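Local coordinates for protein superoxide dismutase [Fe] (Aquifex pyrophilus, PDB 1COJ) that destroys superoxide radicals with an iron ion in each subunit, converting them to hydrogen peroxide and oxygen, at residues V78-L83 and N143-H148; N116-A121 and P158-D163. All blocks are in the same frame, centred on the assembly; numbering follows the deposited sequence.

Interaction 1 of 2, residues V78-L83 and N143-H148. With FE (Fe (III) ion), chain B.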
ATOM      1  N   VAL A  78       0.919  10.288 -15.396  1.00 10.16           N
ATOM      2  CA  VAL A  78       0.750  11.111 -16.594  1.00 10.06           C
ATOM      3  C   VAL A  78      -0.542  11.945 -16.525  1.00 11.88           C
ATOM      4  O   VAL A  78      -0.505  13.180 -16.543  1.00 10.14           O
ATOM      5  CB  VAL A  78       0.710  10.232 -17.886  1.00  9.18           C
ATOM      6  CG1 VAL A  78       0.380  11.078 -19.114  1.00  7.19           C
ATOM      7  CG2 VAL A  78       2.036   9.510 -18.086  1.00  7.36           C
ATOM      8  N   VAL A  79      -1.674  11.254 -16.421  1.00 10.63           N
ATOM      9  CA  VAL A  79      -2.988  11.884 -16.389  1.00 10.32           C
ATOM     10  C   VAL A  79      -3.155  12.962 -15.321  1.00  8.92           C
ATOM     11  O   VAL A  79      -3.584  14.078 -15.626  1.00  9.38           O
ATOM     12  CB  VAL A  79      -4.106  10.820 -16.234  1.00 11.86           C
ATOM     13  CG1 VAL A  79      -5.452  11.493 -16.022  1.00 13.35           C
ATOM     14  CG2 VAL A  79      -4.164   9.934 -17.476  1.00 14.14           C
ATOM     15  N   LEU A  80      -2.815  12.632 -14.080  1.00  9.33           N
ATOM     16  CA  LEU A  80      -2.945  13.575 -12.974  1.00  8.55           C
ATOM     17  C   LEU A  80      -2.091  14.822 -13.186  1.00  9.36           C
ATOM     18  O   LEU A  80      -2.536  15.933 -12.899  1.00  7.46           O
ATOM     19  CB  LEU A  80      -2.616  12.887 -11.646  1.00 10.02           C
ATOM     20  CG  LEU A  80      -3.775  12.248 -10.859  1.00 13.00           C
ATOM     21  CD1 LEU A  80      -4.937  11.840 -11.742  1.00 15.89           C
ATOM     22  CD2 LEU A  80      -3.254  11.066 -10.058  1.00 12.41           C
ATOM     23  N   HIS A  81      -0.882  14.646 -13.713  1.00  9.33           N
ATOM     24  CA  HIS A  81      -0.016  15.792 -13.971  1.00  9.62           C
ATOM     25  C   HIS A  81      -0.571  16.675 -15.082  1.00  9.86           C
ATOM     26  O   HIS A  81      -0.515  17.903 -14.987  1.00 12.47           O
ATOM     27  CB  HIS A  81       1.417  15.357 -14.281  1.00  6.29           C
ATOM     28  CG  HIS A  81       2.227  15.065 -13.055  1.00  9.37           C
ATOM     29  ND1 HIS A  81       2.354  13.813 -12.497  1.00  8.37           N
ATOM     30  CD2 HIS A  81       2.893  15.905 -12.224  1.00  9.99           C
ATOM     31  CE1 HIS A  81       3.061  13.925 -11.373  1.00 12.91           C
ATOM     32  NE2 HIS A  81       3.412  15.175 -11.164  1.00 13.98           N
ATOM     33  N   GLU A  82      -1.149  16.060 -16.109  1.00 10.56           N
ATOM     34  CA  GLU A  82      -1.721  16.834 -17.204  1.00  9.69           C
ATOM     35  C   GLU A  82      -2.916  17.653 -16.729  1.00  9.40           C
ATOM     36  O   GLU A  82      -3.114  18.786 -17.172  1.00 10.64           O
ATOM     37  CB  GLU A  82      -2.098  15.926 -18.370  1.00  8.92           C
ATOM     38  CG  GLU A  82      -0.880  15.321 -19.030  1.00  8.95           C
ATOM     39  CD  GLU A  82      -1.197  14.526 -20.278  1.00 13.14           C
ATOM     40  OE1 GLU A  82      -0.239  14.172 -20.990  1.00 13.92           O
ATOM     41  OE2 GLU A  82      -2.384  14.246 -20.550  1.00 15.18           O
ATOM     42  N   LEU A  83      -3.694  17.090 -15.811  1.00  9.24           N
ATOM     43  CA  LEU A  83      -4.854  17.783 -15.255  1.00  8.24           C
ATOM     44  C   LEU A  83      -4.399  18.916 -14.331  1.00  8.80           C
ATOM     45  O   LEU A  83      -5.041  19.962 -14.239  1.00  9.71           O
ATOM     46  CB  LEU A  83      -5.734  16.797 -14.480  1.00  9.70           C
ATOM     47  CG  LEU A  83      -6.484  15.735 -15.292  1.00  9.60           C
ATOM     48  CD1 LEU A  83      -7.028  14.661 -14.370  1.00 10.78           C
ATOM     49  CD2 LEU A  83      -7.614  16.385 -16.077  1.00 11.63           C
ATOM     50  N   ASN A 143     -11.471  13.431  -2.918  1.00  7.51           N
ATOM     51  CA  ASN A 143     -10.764  12.156  -2.891  1.00  8.13           C
ATOM     52  C   ASN A 143      -9.267  12.400  -2.666  1.00  8.28           C
ATOM     53  O   ASN A 143      -8.609  13.058  -3.472  1.00 10.04           O
ATOM     54  CB  ASN A 143     -11.000  11.441  -4.232  1.00  6.71           C
ATOM     55  CG  ASN A 143     -10.326  10.069  -4.332  1.00  8.57           C
ATOM     56  OD1 ASN A 143     -10.151   9.553  -5.437  1.00 11.98           O
ATOM     57  ND2 ASN A 143      -9.996   9.452  -3.197  1.00  9.66           N
ATOM     58  N   GLY A 144      -8.744  11.922  -1.546  1.00  7.19           N
ATOM     59  CA  GLY A 144      -7.329  12.086  -1.269  1.00  7.34           C
ATOM     60  C   GLY A 144      -6.584  10.822  -1.662  1.00  8.59           C
ATOM     61  O   GLY A 144      -7.085   9.714  -1.449  1.00  9.06           O
ATOM     62  N   LEU A 145      -5.396  10.974  -2.233  1.00  6.97           N
ATOM     63  CA  LEU A 145      -4.592   9.831  -2.652  1.00  7.59           C
ATOM     64  C   LEU A 145      -3.235   9.881  -1.961  1.00  8.47           C
ATOM     65  O   LEU A 145      -2.680  10.965  -1.746  1.00  7.54           O
ATOM     66  CB  LEU A 145      -4.353   9.857  -4.168  1.00  7.33           C
ATOM     67  CG  LEU A 145      -5.464  10.195  -5.164  1.00 10.36           C
ATOM     68  CD1 LEU A 145      -4.938   9.972  -6.570  1.00  6.56           C
ATOM     69  CD2 LEU A 145      -6.685   9.353  -4.937  1.00 11.76           C
ATOM     70  N   ASP A 146      -2.694   8.717  -1.610  1.00  7.53           N
ATOM     71  CA  ASP A 146      -1.378   8.670  -0.983  1.00  8.51           C
ATOM     72  C   ASP A 146      -0.260   8.496  -2.009  1.00  8.51           C
ATOM     73  O   ASP A 146       0.923   8.602  -1.679  1.00  9.09           O
ATOM     74  CB  ASP A 146      -1.307   7.579   0.086  1.00  8.35           C
ATOM     75  CG  ASP A 146      -1.559   8.114   1.482  1.00  7.11           C
ATOM     76  OD1 ASP A 146      -1.491   7.324   2.437  1.00  8.01           O
ATOM     77  OD2 ASP A 146      -1.817   9.329   1.630  1.00  6.76           O
ATOM     78  N   ALA A 147      -0.653   8.240  -3.254  1.00  8.16           N
ATOM     79  CA  ALA A 147       0.272   8.058  -4.374  1.00  7.68           C
ATOM     80  C   ALA A 147      -0.568   8.154  -5.646  1.00  7.19           C
ATOM     81  O   ALA A 147      -1.789   8.239  -5.572  1.00  7.79           O
ATOM     82  CB  ALA A 147       0.970   6.697  -4.287  1.00  8.50           C
ATOM     83  N   HIS A 148       0.069   8.127  -6.814  1.00  6.69           N
ATOM     84  CA  HIS A 148      -0.668   8.224  -8.076  1.00  7.41           C
ATOM     85  C   HIS A 148      -1.743   7.147  -8.209  1.00  7.70           C
ATOM     86  O   HIS A 148      -2.808   7.400  -8.769  1.00  7.33           O
ATOM     87  CB  HIS A 148       0.275   8.094  -9.281  1.00  8.12           C
ATOM     88  CG  HIS A 148       1.438   9.036  -9.259  1.00 10.72           C
ATOM     89  ND1 HIS A 148       1.320  10.369  -8.943  1.00 10.67           N
ATOM     90  CD2 HIS A 148       2.751   8.834  -9.544  1.00  9.96           C
ATOM     91  CE1 HIS A 148       2.504  10.952  -9.024  1.00  9.93           C
ATOM     92  NE2 HIS A 148       3.389  10.039  -9.387  1.00 10.39           N
TER
HETATM   93 FE    FE B 213       4.098  15.706  -9.178  0.55 20.15          FE
HETATM   94  O   HOH W   1       3.327  14.088  -8.289  1.00 13.62           O
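The imidazoles of H81 and H148 meet through their CE1 carbons, and their planes are turned 71° apart. H81 CE1 and H148 CE1 are 3.8 Å apart. H148 comes at the edge of the H81 ring, near its plane. H81 stands obliquely to the H148 ring, neither over its face nor at its edge. The iron-bound water lies at the edge of the H148 ring, in its plane, with its O atom 3.3 Å from H148 CE1.

H81 NE2 binds the iron at 2.2 Å. H81 CG lies beside the backbone N (chi1 -82°), which brings the ring to the metal. At the far side of the ring, ND1 is hydrogen-bonded to G77 O, one turn earlier. This bond and the metal together fix the rotation of the ring. H27, D163 and H167 complete the protein ligands. H148 is held at both nitrogens, ND1 by W128 and NE2 by Y35.

The leucines meet tip to tip: L80 CD2 is 4.0 Å from L145 CD1. L80 CD2 also packs 3.9 Å from H148 O, which is hydrogen-bonded to N152 ND2. Helix 63-86 of the alpha-hairpin domain is thereby joined to the end of strand 139-145 and the loop after it, in the C-terminal domain.

The chemistry implies a first-shell ligand packed against a second-shell ring. H148 borders the metal-bound water without binding the iron, and its two hydrogen bonds hold it in place there.

Interaction 2 of 2, residues N116-A121 and P158-D163; sequences NELKAA and PLIVID. With FE (Fe (III) ion), chain B.
Apolar contacts join helix 111-124 to strand 157-163, and L118 is the helix side chain that makes them. It sends its two methyls to two isoleucines of the strand. L118 CD1 comes up to I160 and lies 4.1 Å from I160 CD1. The same methyl is 4.2 Å from I160 CG2, so it touches both branches of that side chain. L118 CD2 reaches I162, two residues on, and sits 4.4 Å from I162 CD1, a looser touch. I160 keeps CG1 beside its backbone N (chi1 -64°) and the chain extended, which brings CD1 to the L118 methyl. L131, F185, W190 and V193 add to this buried apolar cluster.

This is one face of the three-stranded antiparallel sheet of the C-terminal domain, where 157-163 is an outer strand beside 128-134. A classic beta bulge places L159 and I160 both opposite L131 of the neighbouring strand. Beyond it the strand regains its alternation: I160 and I162 point to helix 111-124, while V161 points away from it and packs on W128 and L83.

Metal coordination takes over at the strand's end. D163 binds the iron through OD2 alone, as OD1 stays 3.5 Å from the iron. D163 CG is anti to the backbone N (chi1 -169°), which carries the carboxylate out from the strand to the metal. OD1 accepts a weak hydrogen bond of 2.9 Å from the O atom of the iron-bound water, and it is also bonded to Y165 N.

Two salt bridges leave the helix on different sides: K119 NZ with D182, and E117 with R54 of the second subunit.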
ATOM      1  N   ASN A 116     -12.108  24.783   2.308  1.00 15.83           N
ATOM      2  CA  ASN A 116     -11.587  24.267   3.564  1.00 17.82           C
ATOM      3  C   ASN A 116     -11.384  22.761   3.454  1.00 15.57           C
ATOM      4  O   ASN A 116     -10.389  22.218   3.941  1.00 14.36           O
ATOM      5  CB  ASN A 116     -12.559  24.595   4.701  1.00 23.33           C
ATOM      6  CG  ASN A 116     -12.068  24.105   6.055  1.00 31.93           C
ATOM      7  OD1 ASN A 116     -11.045  24.567   6.566  1.00 37.46           O
ATOM      8  ND2 ASN A 116     -12.813  23.184   6.653  1.00 34.60           N
ATOM      9  N   GLU A 117     -12.320  22.102   2.782  1.00 14.11           N
ATOM     10  CA  GLU A 117     -12.262  20.663   2.595  1.00 14.17           C
ATOM     11  C   GLU A 117     -11.075  20.282   1.717  1.00 14.35           C
ATOM     12  O   GLU A 117     -10.354  19.325   2.018  1.00 11.56           O
ATOM     13  CB  GLU A 117     -13.565  20.159   1.975  1.00 14.51           C
ATOM     14  CG  GLU A 117     -13.807  18.663   2.141  1.00 17.88           C
ATOM     15  CD  GLU A 117     -13.982  18.239   3.595  1.00 19.59           C
ATOM     16  OE1 GLU A 117     -13.791  17.044   3.890  1.00 22.68           O
ATOM     17  OE2 GLU A 117     -14.314  19.090   4.445  1.00 20.77           O
ATOM     18  N   LEU A 118     -10.860  21.036   0.641  1.00 13.78           N
ATOM     19  CA  LEU A 118      -9.751  20.764  -0.264  1.00 14.44           C
ATOM     20  C   LEU A 118      -8.402  20.978   0.400  1.00 13.50           C
ATOM     21  O   LEU A 118      -7.494  20.163   0.237  1.00 12.86           O
ATOM     22  CB  LEU A 118      -9.848  21.609  -1.538  1.00 16.14           C
ATOM     23  CG  LEU A 118     -10.532  20.949  -2.738  1.00 19.56           C
ATOM     24  CD1 LEU A 118     -10.598  21.935  -3.900  1.00 19.58           C
ATOM     25  CD2 LEU A 118      -9.773  19.684  -3.141  1.00 17.26           C
ATOM     26  N   LYS A 119      -8.271  22.070   1.151  1.00 12.57           N
ATOM     27  CA  LYS A 119      -7.018  22.367   1.839  1.00 13.69           C
ATOM     28  C   LYS A 119      -6.726  21.276   2.864  1.00 11.95           C
ATOM     29  O   LYS A 119      -5.585  20.836   3.003  1.00 12.07           O
ATOM     30  CB  LYS A 119      -7.076  23.731   2.530  1.00 17.03           C
ATOM     31  CG  LYS A 119      -7.203  24.917   1.589  1.00 26.26           C
ATOM     32  CD  LYS A 119      -7.166  26.216   2.380  1.00 32.65           C
ATOM     33  CE  LYS A 119      -7.437  27.436   1.513  1.00 36.27           C
ATOM     34  NZ  LYS A 119      -6.438  27.642   0.429  1.00 40.01           N
ATOM     35  N   ALA A 120      -7.770  20.814   3.544  1.00 11.11           N
ATOM     36  CA  ALA A 120      -7.633  19.764   4.549  1.00 10.83           C
ATOM     37  C   ALA A 120      -7.131  18.462   3.919  1.00  9.63           C
ATOM     38  O   ALA A 120      -6.190  17.842   4.426  1.00  8.91           O
ATOM     39  CB  ALA A 120      -8.963  19.536   5.253  1.00  9.78           C
ATOM     40  N   ALA A 121      -7.746  18.068   2.804  1.00 10.02           N
ATOM     41  CA  ALA A 121      -7.357  16.851   2.097  1.00  9.26           C
ATOM     42  C   ALA A 121      -5.925  16.973   1.589  1.00  9.72           C
ATOM     43  O   ALA A 121      -5.156  16.015   1.647  1.00  7.68           O
ATOM     44  CB  ALA A 121      -8.317  16.567   0.938  1.00  7.08           C
ATOM     45  N   PRO A 158     -12.331  13.874 -12.388  1.00 11.42           N
ATOM     46  CA  PRO A 158     -11.571  14.956 -11.743  1.00 11.63           C
ATOM     47  C   PRO A 158     -11.861  16.358 -12.251  1.00 12.02           C
ATOM     48  O   PRO A 158     -11.856  16.599 -13.457  1.00 14.09           O
ATOM     49  CB  PRO A 158     -10.114  14.587 -12.047  1.00 11.09           C
ATOM     50  CG  PRO A 158     -10.167  13.150 -12.485  1.00 14.80           C
ATOM     51  CD  PRO A 158     -11.449  13.071 -13.243  1.00 10.74           C
ATOM     52  N   LEU A 159     -12.062  17.290 -11.325  1.00 11.59           N
ATOM     53  CA  LEU A 159     -12.321  18.677 -11.682  1.00 10.33           C
ATOM     54  C   LEU A 159     -11.124  19.497 -11.232  1.00 11.22           C
ATOM     55  O   LEU A 159     -10.550  20.246 -12.020  1.00 12.52           O
ATOM     56  CB  LEU A 159     -13.597  19.196 -11.012  1.00 10.66           C
ATOM     57  CG  LEU A 159     -14.899  18.438 -11.294  1.00 11.18           C
ATOM     58  CD1 LEU A 159     -16.055  19.144 -10.611  1.00 13.72           C
ATOM     59  CD2 LEU A 159     -15.154  18.324 -12.792  1.00 12.26           C
ATOM     60  N   ILE A 160     -10.756  19.364  -9.960  1.00 10.18           N
ATOM     61  CA  ILE A 160      -9.604  20.081  -9.409  1.00 10.46           C
ATOM     62  C   ILE A 160      -8.631  19.042  -8.855  1.00 11.79           C
ATOM     63  O   ILE A 160      -9.023  18.174  -8.068  1.00 12.24           O
ATOM     64  CB  ILE A 160     -10.008  21.061  -8.276  1.00 11.04           C
ATOM     65  CG1 ILE A 160     -10.915  22.166  -8.826  1.00 12.28           C
ATOM     66  CG2 ILE A 160      -8.758  21.654  -7.615  1.00  8.93           C
ATOM     67  CD1 ILE A 160     -11.387  23.166  -7.771  1.00 10.99           C
ATOM     68  N   VAL A 161      -7.369  19.133  -9.271  1.00 10.25           N
ATOM     69  CA  VAL A 161      -6.338  18.191  -8.843  1.00 10.56           C
ATOM     70  C   VAL A 161      -5.133  18.916  -8.239  1.00 11.46           C
ATOM     71  O   VAL A 161      -4.506  19.747  -8.899  1.00 12.90           O
ATOM     72  CB  VAL A 161      -5.863  17.325 -10.041  1.00 10.92           C
ATOM     73  CG1 VAL A 161      -4.794  16.357  -9.606  1.00 13.10           C
ATOM     74  CG2 VAL A 161      -7.037  16.567 -10.640  1.00 10.91           C
ATOM     75  N   ILE A 162      -4.819  18.607  -6.986  1.00  9.86           N
ATOM     76  CA  ILE A 162      -3.689  19.227  -6.303  1.00 10.03           C
ATOM     77  C   ILE A 162      -2.618  18.183  -6.011  1.00  9.45           C
ATOM     78  O   ILE A 162      -2.882  17.170  -5.358  1.00 10.38           O
ATOM     79  CB  ILE A 162      -4.098  19.880  -4.956  1.00  9.67           C
ATOM     80  CG1 ILE A 162      -5.311  20.793  -5.143  1.00 13.60           C
ATOM     81  CG2 ILE A 162      -2.924  20.682  -4.386  1.00 11.47           C
ATOM     82  CD1 ILE A 162      -5.788  21.457  -3.854  1.00 15.34           C
ATOM     83  N   ASP A 163      -1.416  18.429  -6.516  1.00  9.06           N
ATOM     84  CA  ASP A 163      -0.282  17.542  -6.307  1.00  9.86           C
ATOM     85  C   ASP A 163       0.319  17.841  -4.933  1.00 12.07           C
ATOM     86  O   ASP A 163       0.702  18.981  -4.667  1.00 13.05           O
ATOM     87  CB  ASP A 163       0.779  17.792  -7.386  1.00  9.06           C
ATOM     88  CG  ASP A 163       1.870  16.736  -7.399  1.00 14.18           C
ATOM     89  OD1 ASP A 163       1.852  15.829  -6.540  1.00 12.17           O
ATOM     90  OD2 ASP A 163       2.732  16.786  -8.296  1.00 15.60           O
TER
HETATM   91 FE    FE B 213       4.098  15.706  -9.178  0.55 20.15          FE
HETATM   92  O   HOH W   1       3.327  14.088  -8.289  1.00 13.62           O

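In the fold
Both contacts are buried, but interaction 1 lies near the centre of the chain and interaction 2 further out. Both use the same sheet. Interaction 1 ties strand 139-145 and its following loop to a helix of the other domain. Interaction 2 stays within the C-terminal domain. Their chemistry differs accordingly: residues 78-83 and 143-148 mix imidazoles with leucines, whereas residues 116-121 and 158-163 meet through aliphatic methyls alone. They converge at the iron, where H81 NE2 and D163 OD2 are 3.4 Å apart as ligands of one ion. L83 also packs on P158 and V161, and each contact borders the second subunit.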